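Local coordinates for tRNA(Phe) 7-((3-amino-3-carboxypropyl)-4-demethylwyosine(37)-N(4))-methyltransferase 1 (Pyrococcus horikoshii, PDB 2IT2), which probably uses S-adenosyl-L-methionine to methylate the N-4 position of a wyosine-derivative precursor at position 37 of tRNA(Phe), at residues B[102-107]-B[152-157]; B[56-61]-B[176-181]; B[131-136]-B[145-150]; B[122-127]-B[189-194]. All blocks are in the same frame, centred on the assembly; numbering follows the deposited sequence.

Interaction 1: B[102-107]-B[152-157]; sequences LVRSPI and RMDVLL
Arg104 reaches across an antiparallel strand pair to Asp154. Arg104 NH2 gives a hydrogen bond to Asp154 OD1 at 2.6 Å, part of a salt bridge, and meets that oxygen nearly along its C-O axis. NH1 adds a weak bond to the same OD1. The guanidinium and carboxylate planes stand 74° apart, so this is not a flat two-to-two pairing. Arg104 NH1 also donates to Met153 O at 3.1 Å and to Val103 O at 2.9 Å. Both oxygens lie in the guanidinium plane, and these bonds fix its rotation. A bend at chi2 (-68°) brings the group back beside its own strand.

The Arg152 guanidinium lies over one face of that of Arg104, the planes 50° apart; their NH2 groups, both donors, do not bond each other. Arg152 NH2 forms a salt bridge with Asp154 OD1 at 3.3 Å, its hydrogen bond weak. The carboxylate probably offsets part of the charge of both arginines.

Beneath this network Val103 and Met153 form a hydrogen-bonded pair, with Val103 N to Met153 O at 3.0 Å and Met153 N to Val103 O at 3.2 Å. Val103 N and Arg104 NH1 approach Met153 O from opposite faces of its plane. On the other face of the sheet, Val103 CG2 touches CE of Met153, a selenomethionine, at 3.8 Å.

Gln180 of helix 167-194 packs against Val103 and Met153. Asp154 OD2 accepts a bond from Asp154 N of the second subunit. Strand 48-63 flanks strand 98-112, with backbone bonds from Leu102 to Ser59 and Arg104 to Arg57.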
loop_
_atom_site.group_PDB
_atom_site.type_symbol
_atom_site.label_atom_id
_atom_site.label_comp_id
_atom_site.label_asym_id
_atom_site.label_seq_id
_atom_site.Cartn_x
_atom_site.Cartn_y
_atom_site.Cartn_z
ATOM N N LEU B 102 1.423 -7.749 -13.410
ATOM C CA LEU B 102 1.386 -6.795 -12.308
ATOM C C LEU B 102 1.899 -5.408 -12.677
ATOM O O LEU B 102 2.811 -5.262 -13.498
ATOM C CB LEU B 102 2.239 -7.303 -11.127
ATOM C CG LEU B 102 2.023 -8.742 -10.633
ATOM C CD1 LEU B 102 3.063 -9.099 -9.575
ATOM C CD2 LEU B 102 0.620 -8.893 -10.078
ATOM N N VAL B 103 1.279 -4.400 -12.078
ATOM C CA VAL B 103 1.727 -3.020 -12.227
ATOM C C VAL B 103 1.898 -2.508 -10.795
ATOM O O VAL B 103 0.978 -2.621 -9.978
ATOM C CB VAL B 103 0.714 -2.128 -12.964
ATOM C CG1 VAL B 103 1.219 -0.692 -12.978
ATOM C CG2 VAL B 103 0.548 -2.605 -14.381
ATOM N N ARG B 104 3.077 -1.967 -10.492
ATOM C CA ARG B 104 3.375 -1.446 -9.156
ATOM C C ARG B 104 3.944 -0.036 -9.202
ATOM O O ARG B 104 4.734 0.305 -10.081
ATOM C CB ARG B 104 4.363 -2.361 -8.428
ATOM C CG ARG B 104 3.799 -3.730 -8.113
ATOM C CD ARG B 104 2.698 -3.639 -7.068
ATOM N NE ARG B 104 2.195 -4.954 -6.677
ATOM C CZ ARG B 104 1.237 -5.613 -7.319
ATOM N NH1 ARG B 104 0.670 -5.076 -8.388
ATOM N NH2 ARG B 104 0.851 -6.813 -6.894
ATOM N N SER B 105 3.541 0.763 -8.219
ATOM C CA SER B 105 3.970 2.159 -8.095
ATOM C C SER B 105 5.432 2.318 -7.721
ATOM O O SER B 105 6.039 1.406 -7.153
ATOM C CB SER B 105 3.122 2.858 -7.024
ATOM O OG SER B 105 3.781 4.019 -6.524
ATOM N N PRO B 106 6.026 3.475 -8.063
ATOM C CA PRO B 106 7.426 3.686 -7.699
ATOM C C PRO B 106 7.410 3.770 -6.164
ATOM O O PRO B 106 6.375 4.092 -5.559
ATOM C CB PRO B 106 7.759 5.051 -8.325
ATOM C CG PRO B 106 6.830 5.163 -9.471
ATOM C CD PRO B 106 5.539 4.548 -8.949
ATOM N N ILE B 107 8.548 3.467 -5.549
ATOM C CA ILE B 107 8.682 3.547 -4.100
ATOM C C ILE B 107 10.003 4.237 -3.785
ATOM O O ILE B 107 11.064 3.806 -4.235
ATOM C CB ILE B 107 8.709 2.156 -3.433
ATOM C CG1 ILE B 107 7.417 1.394 -3.728
ATOM C CG2 ILE B 107 8.918 2.324 -1.927
ATOM C CD1 ILE B 107 7.374 0.008 -3.124
ATOM N N ARG B 152 -2.255 0.635 -9.279
ATOM C CA ARG B 152 -1.706 -0.711 -9.391
ATOM C C ARG B 152 -2.684 -1.604 -10.136
ATOM O O ARG B 152 -3.845 -1.241 -10.341
ATOM C CB ARG B 152 -1.436 -1.305 -8.011
ATOM C CG ARG B 152 -2.688 -1.543 -7.190
ATOM C CD ARG B 152 -2.355 -2.147 -5.826
ATOM N NE ARG B 152 -1.873 -3.521 -5.934
ATOM C CZ ARG B 152 -1.311 -4.200 -4.936
ATOM N NH1 ARG B 152 -1.158 -3.629 -3.749
ATOM N NH2 ARG B 152 -0.913 -5.452 -5.118
HETATM N N MSE B 153 -2.196 -2.769 -10.549
HETATM C CA MSE B 153 -3.020 -3.740 -11.254
HETATM C C MSE B 153 -2.479 -5.130 -10.964
HETATM O O MSE B 153 -1.269 -5.326 -10.782
HETATM C CB MSE B 153 -3.023 -3.481 -12.768
HETATM C CG MSE B 153 -3.934 -4.439 -13.555
HETATM SE SE MSE B 153 -4.548 -3.733 -15.269
HETATM C CE MSE B 153 -2.988 -2.719 -15.676
ATOM N N ASP B 154 -3.405 -6.080 -10.911
ATOM C CA ASP B 154 -3.118 -7.476 -10.639
ATOM C C ASP B 154 -4.089 -8.266 -11.494
ATOM O O ASP B 154 -5.265 -8.389 -11.135
ATOM C CB ASP B 154 -3.404 -7.810 -9.172
ATOM C CG ASP B 154 -2.731 -6.859 -8.207
ATOM O OD1 ASP B 154 -1.507 -6.973 -8.018
ATOM O OD2 ASP B 154 -3.426 -5.993 -7.627
ATOM N N VAL B 155 -3.616 -8.776 -12.627
ATOM C CA VAL B 155 -4.453 -9.569 -13.522
ATOM C C VAL B 155 -3.892 -10.979 -13.703
ATOM O O VAL B 155 -2.720 -11.169 -14.043
ATOM C CB VAL B 155 -4.580 -8.906 -14.906
ATOM C CG1 VAL B 155 -5.349 -9.823 -15.842
ATOM C CG2 VAL B 155 -5.281 -7.556 -14.777
ATOM N N LEU B 156 -4.744 -11.967 -13.468
ATOM C CA LEU B 156 -4.366 -13.367 -13.613
ATOM C C LEU B 156 -4.340 -13.706 -15.103
ATOM O O LEU B 156 -5.329 -13.504 -15.801
ATOM C CB LEU B 156 -5.387 -14.244 -12.899
ATOM C CG LEU B 156 -5.157 -15.755 -12.922
ATOM C CD1 LEU B 156 -3.904 -16.147 -12.154
ATOM C CD2 LEU B 156 -6.384 -16.402 -12.311
ATOM N N LEU B 157 -3.214 -14.218 -15.589
ATOM C CA LEU B 157 -3.079 -14.551 -17.010
ATOM C C LEU B 157 -3.192 -16.045 -17.298
ATOM O O LEU B 157 -3.512 -16.446 -18.417
ATOM C CB LEU B 157 -1.728 -14.047 -17.546
ATOM C CG LEU B 157 -1.440 -12.543 -17.470
ATOM C CD1 LEU B 157 -0.036 -12.252 -18.007
ATOM C CD2 LEU B 157 -2.506 -11.780 -18.265
#

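Interaction 2: B[56-61]-B[176-181]; sequences GRISVM and IANDQM
A long C-terminal helix lies along one face of the antiparallel sheet, and Ile58 and Met181 meet at that seam. The axes of strand 57-61 and helix 176-181 run 9.4 Å apart at their closest, roughly antiparallel at 152°. No hydrogen bond crosses between the two segments.

Met181 is a selenomethionine. Its chain starts out anti to the backbone N and then folds at chi2 (65°) and again at chi3. The fold brings the terminal CE back to the strand. Met181 CE sits 3.6 Å from Ile58 CG1 and 3.9 Å from Ile58 CD1, so the methyl lies against the longer branch of the isoleucine. The two side chains cross at a slant. Met181 CE also approaches the backbone, 3.9 Å from Arg57 N, beside Gly56. The backbone of Gly56 is in a region that favours glycine (phi 107°).

The tip of Ile58 rests against two successive helix residues. Ile58 CD1 is 4.3 Å from Ala177 CB and 3.9 Å from Asn178 OD1. That amide oxygen is engaged by Val82 N, so the isoleucine methyl simply rests against it. Ala177 has a small side chain directed at the strand, consistent with the close approach here.

Phe101 of strand 98-112 packs on both Ile58 and Ala177, and Trp78 of strand 73-78 packs on Ile58. Met153 of strand 153-159 lies against Ala177 and Gln180, further across the same face.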
loop_
_atom_site.group_PDB
_atom_site.type_symbol
_atom_site.label_atom_id
_atom_site.label_comp_id
_atom_site.label_asym_id
_atom_site.label_seq_id
_atom_site.Cartn_x
_atom_site.Cartn_y
_atom_site.Cartn_z
ATOM N N GLY B 56 8.867 2.431 -10.553
ATOM C CA GLY B 56 7.636 1.824 -11.041
ATOM C C GLY B 56 7.929 0.603 -11.885
ATOM O O GLY B 56 8.957 0.542 -12.545
ATOM N N ARG B 57 7.033 -0.377 -11.889
ATOM C CA ARG B 57 7.312 -1.559 -12.686
ATOM C C ARG B 57 6.109 -2.317 -13.211
ATOM O O ARG B 57 5.056 -2.365 -12.575
ATOM C CB ARG B 57 8.177 -2.527 -11.880
ATOM C CG ARG B 57 7.449 -3.216 -10.743
ATOM C CD ARG B 57 8.283 -4.373 -10.190
ATOM N NE ARG B 57 7.555 -5.199 -9.228
ATOM C CZ ARG B 57 7.118 -4.771 -8.048
ATOM N NH1 ARG B 57 7.327 -3.518 -7.667
ATOM N NH2 ARG B 57 6.468 -5.604 -7.244
ATOM N N ILE B 58 6.283 -2.894 -14.394
ATOM C CA ILE B 58 5.264 -3.734 -15.013
ATOM C C ILE B 58 5.957 -5.082 -15.031
ATOM O O ILE B 58 7.143 -5.178 -15.354
ATOM C CB ILE B 58 4.920 -3.295 -16.459
ATOM C CG1 ILE B 58 4.273 -1.905 -16.432
ATOM C CG2 ILE B 58 3.971 -4.321 -17.111
ATOM C CD1 ILE B 58 4.123 -1.261 -17.788
ATOM N N SER B 59 5.235 -6.126 -14.662
ATOM C CA SER B 59 5.855 -7.428 -14.621
ATOM C C SER B 59 4.933 -8.550 -15.041
ATOM O O SER B 59 3.721 -8.450 -14.923
ATOM C CB SER B 59 6.333 -7.716 -13.197
ATOM O OG SER B 59 7.011 -6.609 -12.622
ATOM N N VAL B 60 5.532 -9.609 -15.563
ATOM C CA VAL B 60 4.799 -10.813 -15.897
ATOM C C VAL B 60 5.578 -11.806 -15.061
ATOM O O VAL B 60 6.758 -12.057 -15.318
ATOM C CB VAL B 60 4.899 -11.198 -17.372
ATOM C CG1 VAL B 60 4.368 -12.609 -17.548
ATOM C CG2 VAL B 60 4.085 -10.232 -18.219
HETATM N N MSE B 61 4.937 -12.347 -14.037
HETATM C CA MSE B 61 5.622 -13.271 -13.154
HETATM C C MSE B 61 4.746 -14.412 -12.679
HETATM O O MSE B 61 3.520 -14.311 -12.669
HETATM C CB MSE B 61 6.196 -12.500 -11.958
HETATM C CG MSE B 61 5.189 -11.672 -11.181
HETATM SE SE MSE B 61 4.211 -12.695 -9.875
HETATM C CE MSE B 61 5.236 -12.321 -8.290
ATOM N N ILE B 176 -3.988 -0.083 -20.283
ATOM C CA ILE B 176 -4.167 0.480 -18.947
ATOM C C ILE B 176 -2.833 0.501 -18.212
ATOM O O ILE B 176 -2.497 1.478 -17.548
ATOM C CB ILE B 176 -5.204 -0.342 -18.144
ATOM C CG1 ILE B 176 -6.568 -0.246 -18.834
ATOM C CG2 ILE B 176 -5.287 0.157 -16.696
ATOM C CD1 ILE B 176 -7.182 1.143 -18.803
ATOM N N ALA B 177 -2.067 -0.578 -18.333
ATOM C CA ALA B 177 -0.776 -0.655 -17.661
ATOM C C ALA B 177 0.118 0.488 -18.088
ATOM O O ALA B 177 0.779 1.102 -17.254
ATOM C CB ALA B 177 -0.095 -1.974 -17.967
ATOM N N ASN B 178 0.148 0.764 -19.389
ATOM C CA ASN B 178 0.975 1.846 -19.908
ATOM C C ASN B 178 0.448 3.204 -19.453
ATOM O O ASN B 178 1.233 4.130 -19.285
ATOM C CB ASN B 178 1.068 1.792 -21.442
ATOM C CG ASN B 178 1.981 0.669 -21.931
ATOM O OD1 ASN B 178 2.883 0.224 -21.217
ATOM N ND2 ASN B 178 1.762 0.221 -23.164
ATOM N N ASP B 179 -0.865 3.325 -19.260
ATOM C CA ASP B 179 -1.446 4.579 -18.777
ATOM C C ASP B 179 -0.992 4.807 -17.348
ATOM O O ASP B 179 -0.645 5.921 -16.973
ATOM C CB ASP B 179 -2.971 4.529 -18.802
ATOM C CG ASP B 179 -3.524 4.542 -20.196
ATOM O OD1 ASP B 179 -2.829 5.046 -21.102
ATOM O OD2 ASP B 179 -4.657 4.059 -20.384
ATOM N N GLN B 180 -0.991 3.748 -16.548
ATOM C CA GLN B 180 -0.569 3.861 -15.160
ATOM C C GLN B 180 0.916 4.216 -15.095
ATOM O O GLN B 180 1.317 5.090 -14.329
ATOM C CB GLN B 180 -0.863 2.556 -14.405
ATOM C CG GLN B 180 -2.354 2.253 -14.259
ATOM C CD GLN B 180 -2.627 0.924 -13.576
ATOM O OE1 GLN B 180 -1.987 -0.083 -13.885
ATOM N NE2 GLN B 180 -3.587 0.908 -12.658
HETATM N N MSE B 181 1.732 3.565 -15.913
HETATM C CA MSE B 181 3.153 3.864 -15.917
HETATM C C MSE B 181 3.397 5.322 -16.297
HETATM O O MSE B 181 4.266 5.982 -15.722
HETATM C CB MSE B 181 3.879 2.947 -16.898
HETATM C CG MSE B 181 5.373 3.199 -16.999
HETATM SE SE MSE B 181 6.231 2.793 -15.330
HETATM C CE MSE B 181 5.168 1.216 -14.962
#

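Interaction 3: B[131-136]-B[145-150]; sequences KYSNIK and VEIRST
Thr150 sets its methyl over one face of the Tyr132 ring. Thr150 CG2 is 3.5 Å from the Tyr132 ring centroid, 15° off the ring normal, a CH-pi contact. The backbone Ser149 O comes instead to the ring edge, 3.4 Å from Tyr132 CD2. Arg148 turns its guanidinium to the tyrosine with the planes 26° apart, and Tyr132 CD2 lies over one guanidinium face, 3.3 Å from Arg148 NH1. A bend at chi3 (67°) turns the arginine end toward the ring. A cation-pi contact forms between Arg148 and Tyr132 of the second subunit.

The segments include parts of the beta hairpin strands 134-138 and 143-148. Asn134 and Glu146 form a hydrogen-bonded pair: Asn134 N to Glu146 O at 3.0 Å, Glu146 N to Asn134 O at 2.9 Å. Their side chains lie side by side and point the same way. Glu146 OE2 is held by His109 NE2 of strand 98-112, and Lys136 NZ forms a long salt bridge to it at 4.0 Å.

On the opposite face Ile135 and Val145 form a non-hydrogen-bonded pair. Beyond the paired strands, Tyr132 N makes a weak bond to Arg148 O. Ser133 OG bonds Phe130 O and takes a long, weak bond from Arg148 N. Water 1 accepts from Lys131 N at 3.2 Å and from Thr150 N at 2.9 Å.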
loop_
_atom_site.group_PDB
_atom_site.type_symbol
_atom_site.label_atom_id
_atom_site.label_comp_id
_atom_site.label_asym_id
_atom_site.label_seq_id
_atom_site.Cartn_x
_atom_site.Cartn_y
_atom_site.Cartn_z
ATOM N N LYS B 131 -0.298 9.549 -2.734
ATOM C CA LYS B 131 -1.171 9.467 -1.573
ATOM C C LYS B 131 -0.739 8.488 -0.495
ATOM O O LYS B 131 -1.055 8.678 0.686
ATOM C CB LYS B 131 -2.597 9.157 -2.028
ATOM C CG LYS B 131 -3.303 10.356 -2.630
ATOM C CD LYS B 131 -3.520 11.426 -1.568
ATOM C CE LYS B 131 -4.265 12.638 -2.114
ATOM N NZ LYS B 131 -4.509 13.673 -1.062
ATOM N N TYR B 132 -0.011 7.446 -0.877
ATOM C CA TYR B 132 0.433 6.471 0.108
ATOM C C TYR B 132 1.785 6.812 0.732
ATOM O O TYR B 132 2.593 5.930 1.013
ATOM C CB TYR B 132 0.470 5.061 -0.498
ATOM C CG TYR B 132 -0.895 4.457 -0.760
ATOM C CD1 TYR B 132 -1.973 4.718 0.089
ATOM C CD2 TYR B 132 -1.095 3.576 -1.825
ATOM C CE1 TYR B 132 -3.217 4.116 -0.117
ATOM C CE2 TYR B 132 -2.332 2.967 -2.037
ATOM C CZ TYR B 132 -3.386 3.239 -1.180
ATOM O OH TYR B 132 -4.602 2.625 -1.375
ATOM N N SER B 133 2.034 8.096 0.959
ATOM C CA SER B 133 3.290 8.501 1.565
ATOM C C SER B 133 3.109 8.629 3.073
ATOM O O SER B 133 2.052 9.073 3.545
ATOM C CB SER B 133 3.766 9.820 0.955
ATOM O OG SER B 133 3.991 9.672 -0.447
ATOM N N ASN B 134 4.136 8.259 3.832
ATOM C CA ASN B 134 4.026 8.313 5.288
ATOM C C ASN B 134 5.369 8.090 5.971
ATOM O O ASN B 134 6.397 8.052 5.311
ATOM C CB ASN B 134 3.036 7.236 5.744
ATOM C CG ASN B 134 3.302 5.890 5.088
ATOM O OD1 ASN B 134 4.409 5.353 5.165
ATOM N ND2 ASN B 134 2.280 5.338 4.433
ATOM N N ILE B 135 5.371 7.980 7.297
ATOM C CA ILE B 135 6.612 7.707 8.005
ATOM C C ILE B 135 6.595 6.207 8.249
ATOM O O ILE B 135 5.800 5.708 9.040
ATOM C CB ILE B 135 6.686 8.463 9.331
ATOM C CG1 ILE B 135 6.810 9.964 9.033
ATOM C CG2 ILE B 135 7.845 7.922 10.163
ATOM C CD1 ILE B 135 6.673 10.858 10.248
ATOM N N LYS B 136 7.466 5.498 7.538
ATOM C CA LYS B 136 7.562 4.037 7.590
ATOM C C LYS B 136 8.203 3.521 8.864
ATOM O O LYS B 136 7.740 2.550 9.463
ATOM C CB LYS B 136 8.372 3.539 6.371
ATOM C CG LYS B 136 8.619 2.024 6.290
ATOM C CD LYS B 136 9.640 1.683 5.199
ATOM C CE LYS B 136 9.881 0.184 5.106
ATOM N NZ LYS B 136 8.638 -0.572 4.793
ATOM N N VAL B 145 10.965 7.991 5.555
ATOM C CA VAL B 145 9.714 8.415 4.954
ATOM C C VAL B 145 9.597 7.558 3.684
ATOM O O VAL B 145 10.582 7.370 2.961
ATOM C CB VAL B 145 9.768 9.892 4.529
ATOM C CG1 VAL B 145 8.640 10.195 3.565
ATOM C CG2 VAL B 145 9.665 10.783 5.760
ATOM N N GLU B 146 8.414 7.007 3.436
ATOM C CA GLU B 146 8.175 6.204 2.228
ATOM C C GLU B 146 7.210 6.992 1.362
ATOM O O GLU B 146 6.198 7.494 1.858
ATOM C CB GLU B 146 7.548 4.849 2.573
ATOM C CG GLU B 146 7.280 3.946 1.376
ATOM C CD GLU B 146 6.859 2.562 1.813
ATOM O OE1 GLU B 146 5.737 2.423 2.345
ATOM O OE2 GLU B 146 7.652 1.613 1.639
ATOM N N ILE B 147 7.537 7.114 0.076
ATOM C CA ILE B 147 6.716 7.828 -0.906
ATOM C C ILE B 147 6.206 6.776 -1.891
ATOM O O ILE B 147 6.994 6.032 -2.480
ATOM C CB ILE B 147 7.562 8.891 -1.638
ATOM C CG1 ILE B 147 8.059 9.928 -0.625
ATOM C CG2 ILE B 147 6.759 9.542 -2.765
ATOM C CD1 ILE B 147 8.988 10.965 -1.215
ATOM N N ARG B 148 4.891 6.710 -2.063
ATOM C CA ARG B 148 4.291 5.704 -2.932
ATOM C C ARG B 148 2.930 6.176 -3.426
ATOM O O ARG B 148 2.250 6.939 -2.738
ATOM C CB ARG B 148 4.154 4.404 -2.131
ATOM C CG ARG B 148 3.738 3.181 -2.919
ATOM C CD ARG B 148 3.901 1.928 -2.065
ATOM N NE ARG B 148 2.977 1.898 -0.936
ATOM C CZ ARG B 148 1.695 1.553 -1.013
ATOM N NH1 ARG B 148 1.153 1.197 -2.172
ATOM N NH2 ARG B 148 0.948 1.572 0.083
ATOM N N SER B 149 2.539 5.714 -4.614
ATOM C CA SER B 149 1.261 6.074 -5.227
ATOM C C SER B 149 0.261 4.928 -5.062
ATOM O O SER B 149 0.641 3.806 -4.721
ATOM C CB SER B 149 1.462 6.393 -6.719
ATOM O OG SER B 149 0.364 7.123 -7.251
ATOM N N THR B 150 -1.012 5.217 -5.319
ATOM C CA THR B 150 -2.085 4.232 -5.169
ATOM C C THR B 150 -2.363 3.332 -6.366
ATOM O O THR B 150 -2.947 2.259 -6.204
ATOM C CB THR B 150 -3.408 4.918 -4.823
ATOM O OG1 THR B 150 -3.839 5.704 -5.944
ATOM C CG2 THR B 150 -3.237 5.806 -3.601
HETATM O O HOH W 1 -1.781 8.058 -5.139
HETATM O O HOH W 2 5.396 3.022 4.929
#

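Interaction 4: B[122-127]-B[189-194]; sequences VNLAVS and KRLESK
Leu124 lays its two methyls against the last turn of helix 167-194, at Lys194. Leu124 CD2 is 3.8 Å from Lys194 O, and Leu124 CD1 is 4.0 Å from Lys194 CB. The two side chains cross at about a right angle. This is a helix-helix contact between helix 115-127 and the C-terminal helix. The short axes pass 9.9 Å apart, with 137° between their directions. The leucine leaves its helix with CG anti to the backbone N (chi1 173°), and its side chain sets out toward the partner helix. Lys194 offers only the base of its side chain, and the rest of the chain leads away from the contact.

Leu191 fills the neighbouring position, one turn before Lys194. Leu191 CD1 lies 4.4 Å from Leu124 CG and 4.3 Å from Ala125 CA. One methyl thus meets both a leucine branch point and the helix backbone beside the small Ala125. The contact is mostly apolar and modest in extent.

Arg190 joins at the exposed margin of the contact. A bend at chi3 (54°) turns its end toward helix 115-127. Ser127 O then lies at the edge of the guanidinium, near its plane and 3.3 Å from Arg190 NH2.

Helix 115-127 is held between this helix and the sheet, since Ala125 also touches Ile147 of strand 143-148. Leu198, beyond the helix, packs on Leu124.

Each helix also has a serine turned back on its own backbone. Ser127 OG bonds Leu124 O at 2.6 Å, and Ser193 OG bonds Arg190 O at 2.7 Å.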
loop_
_atom_site.group_PDB
_atom_site.type_symbol
_atom_site.label_atom_id
_atom_site.label_comp_id
_atom_site.label_asym_id
_atom_site.label_seq_id
_atom_site.Cartn_x
_atom_site.Cartn_y
_atom_site.Cartn_z
ATOM N N VAL B 122 6.299 14.364 3.670
ATOM C CA VAL B 122 5.137 13.523 3.431
ATOM C C VAL B 122 4.024 14.360 2.828
ATOM O O VAL B 122 3.393 13.975 1.843
ATOM C CB VAL B 122 4.642 12.872 4.728
ATOM C CG1 VAL B 122 3.245 12.290 4.516
ATOM C CG2 VAL B 122 5.613 11.786 5.149
ATOM N N ASN B 123 3.787 15.522 3.419
ATOM C CA ASN B 123 2.738 16.387 2.915
ATOM C C ASN B 123 2.985 16.847 1.477
ATOM O O ASN B 123 2.040 16.954 0.692
ATOM C CB ASN B 123 2.585 17.592 3.830
ATOM C CG ASN B 123 2.022 17.226 5.192
ATOM O OD1 ASN B 123 2.122 18.011 6.134
ATOM N ND2 ASN B 123 1.418 16.043 5.304
ATOM N N LEU B 124 4.245 17.133 1.145
ATOM C CA LEU B 124 4.617 17.568 -0.203
ATOM C C LEU B 124 4.413 16.418 -1.185
ATOM O O LEU B 124 3.881 16.616 -2.275
ATOM C CB LEU B 124 6.085 18.029 -0.253
ATOM C CG LEU B 124 6.632 18.338 -1.656
ATOM C CD1 LEU B 124 5.884 19.525 -2.245
ATOM C CD2 LEU B 124 8.120 18.637 -1.592
ATOM N N ALA B 125 4.832 15.217 -0.798
ATOM C CA ALA B 125 4.689 14.065 -1.677
ATOM C C ALA B 125 3.215 13.803 -1.974
ATOM O O ALA B 125 2.836 13.600 -3.128
ATOM C CB ALA B 125 5.340 12.847 -1.041
ATOM N N VAL B 126 2.383 13.827 -0.936
ATOM C CA VAL B 126 0.955 13.601 -1.131
ATOM C C VAL B 126 0.377 14.612 -2.121
ATOM O O VAL B 126 -0.466 14.272 -2.950
ATOM C CB VAL B 126 0.189 13.705 0.201
ATOM C CG1 VAL B 126 -1.316 13.696 -0.054
ATOM C CG2 VAL B 126 0.574 12.547 1.108
ATOM N N SER B 127 0.837 15.857 -2.025
ATOM C CA SER B 127 0.367 16.917 -2.912
ATOM C C SER B 127 0.783 16.681 -4.363
ATOM O O SER B 127 0.164 17.216 -5.282
ATOM C CB SER B 127 0.902 18.275 -2.454
ATOM O OG SER B 127 2.239 18.475 -2.876
ATOM N N LYS B 189 8.261 13.373 -11.966
ATOM C CA LYS B 189 8.790 14.630 -12.481
ATOM C C LYS B 189 8.186 15.802 -11.707
ATOM O O LYS B 189 8.881 16.781 -11.420
ATOM C CB LYS B 189 8.493 14.772 -13.973
ATOM C CG LYS B 189 9.289 13.823 -14.841
ATOM C CD LYS B 189 9.042 14.098 -16.305
ATOM C CE LYS B 189 9.901 13.207 -17.171
ATOM N NZ LYS B 189 9.543 11.773 -17.011
ATOM N N ARG B 190 6.904 15.709 -11.360
ATOM C CA ARG B 190 6.257 16.776 -10.592
ATOM C C ARG B 190 6.944 16.936 -9.230
ATOM O O ARG B 190 7.244 18.053 -8.798
ATOM C CB ARG B 190 4.771 16.472 -10.388
ATOM C CG ARG B 190 3.901 16.786 -11.589
ATOM C CD ARG B 190 2.503 16.219 -11.398
ATOM N NE ARG B 190 1.867 16.644 -10.151
ATOM C CZ ARG B 190 0.729 16.132 -9.690
ATOM N NH1 ARG B 190 0.112 15.176 -10.371
ATOM N NH2 ARG B 190 0.202 16.573 -8.555
ATOM N N LEU B 191 7.186 15.819 -8.551
ATOM C CA LEU B 191 7.847 15.835 -7.252
ATOM C C LEU B 191 9.243 16.460 -7.342
ATOM O O LEU B 191 9.636 17.262 -6.483
ATOM C CB LEU B 191 7.958 14.401 -6.710
ATOM C CG LEU B 191 8.651 14.220 -5.348
ATOM C CD1 LEU B 191 7.940 15.059 -4.284
ATOM C CD2 LEU B 191 8.650 12.745 -4.957
ATOM N N GLU B 192 9.993 16.086 -8.382
ATOM C CA GLU B 192 11.345 16.601 -8.579
ATOM C C GLU B 192 11.323 18.112 -8.701
ATOM O O GLU B 192 12.190 18.795 -8.162
ATOM C CB GLU B 192 11.983 16.016 -9.844
ATOM C CG GLU B 192 13.455 16.399 -10.035
ATOM C CD GLU B 192 14.050 15.800 -11.300
ATOM O OE1 GLU B 192 13.826 14.596 -11.543
ATOM O OE2 GLU B 192 14.744 16.521 -12.048
ATOM N N SER B 193 10.334 18.631 -9.415
ATOM C CA SER B 193 10.222 20.072 -9.598
ATOM C C SER B 193 9.794 20.824 -8.329
ATOM O O SER B 193 10.101 22.011 -8.179
ATOM C CB SER B 193 9.226 20.380 -10.721
ATOM O OG SER B 193 7.889 20.166 -10.296
ATOM N N LYS B 194 9.097 20.151 -7.416
ATOM C CA LYS B 194 8.605 20.808 -6.201
ATOM C C LYS B 194 9.423 20.644 -4.927
ATOM O O LYS B 194 9.245 21.412 -3.981
ATOM C CB LYS B 194 7.165 20.364 -5.920
ATOM C CG LYS B 194 6.176 20.713 -7.028
ATOM C CD LYS B 194 6.196 22.209 -7.322
ATOM C CE LYS B 194 5.205 22.583 -8.409
ATOM N NZ LYS B 194 5.312 24.019 -8.786
#

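In the fold
From the N terminus, residues 56-61 come first, and interaction 2 closes the longest loop by returning to them from helix 167-194. Interaction 1 lies within that loop and joins strands 98-112 and 153-159. Interaction 3 lies within the loop of interaction 1 and is the tightest closure, a hairpin. Interaction 4 starts from helix 115-127, encloses interaction 3 and crosses interactions 1 and 2, because it starts inside their loops and ends at 189-194, beyond both. Helix 167-194 serves both interactions 2 and 4, whose centres are about 22 Å apart. Interactions 1, 2 and 3 reach one sheet, and interactions 3 and 4 touch where helix 115-127 packs on the hairpin.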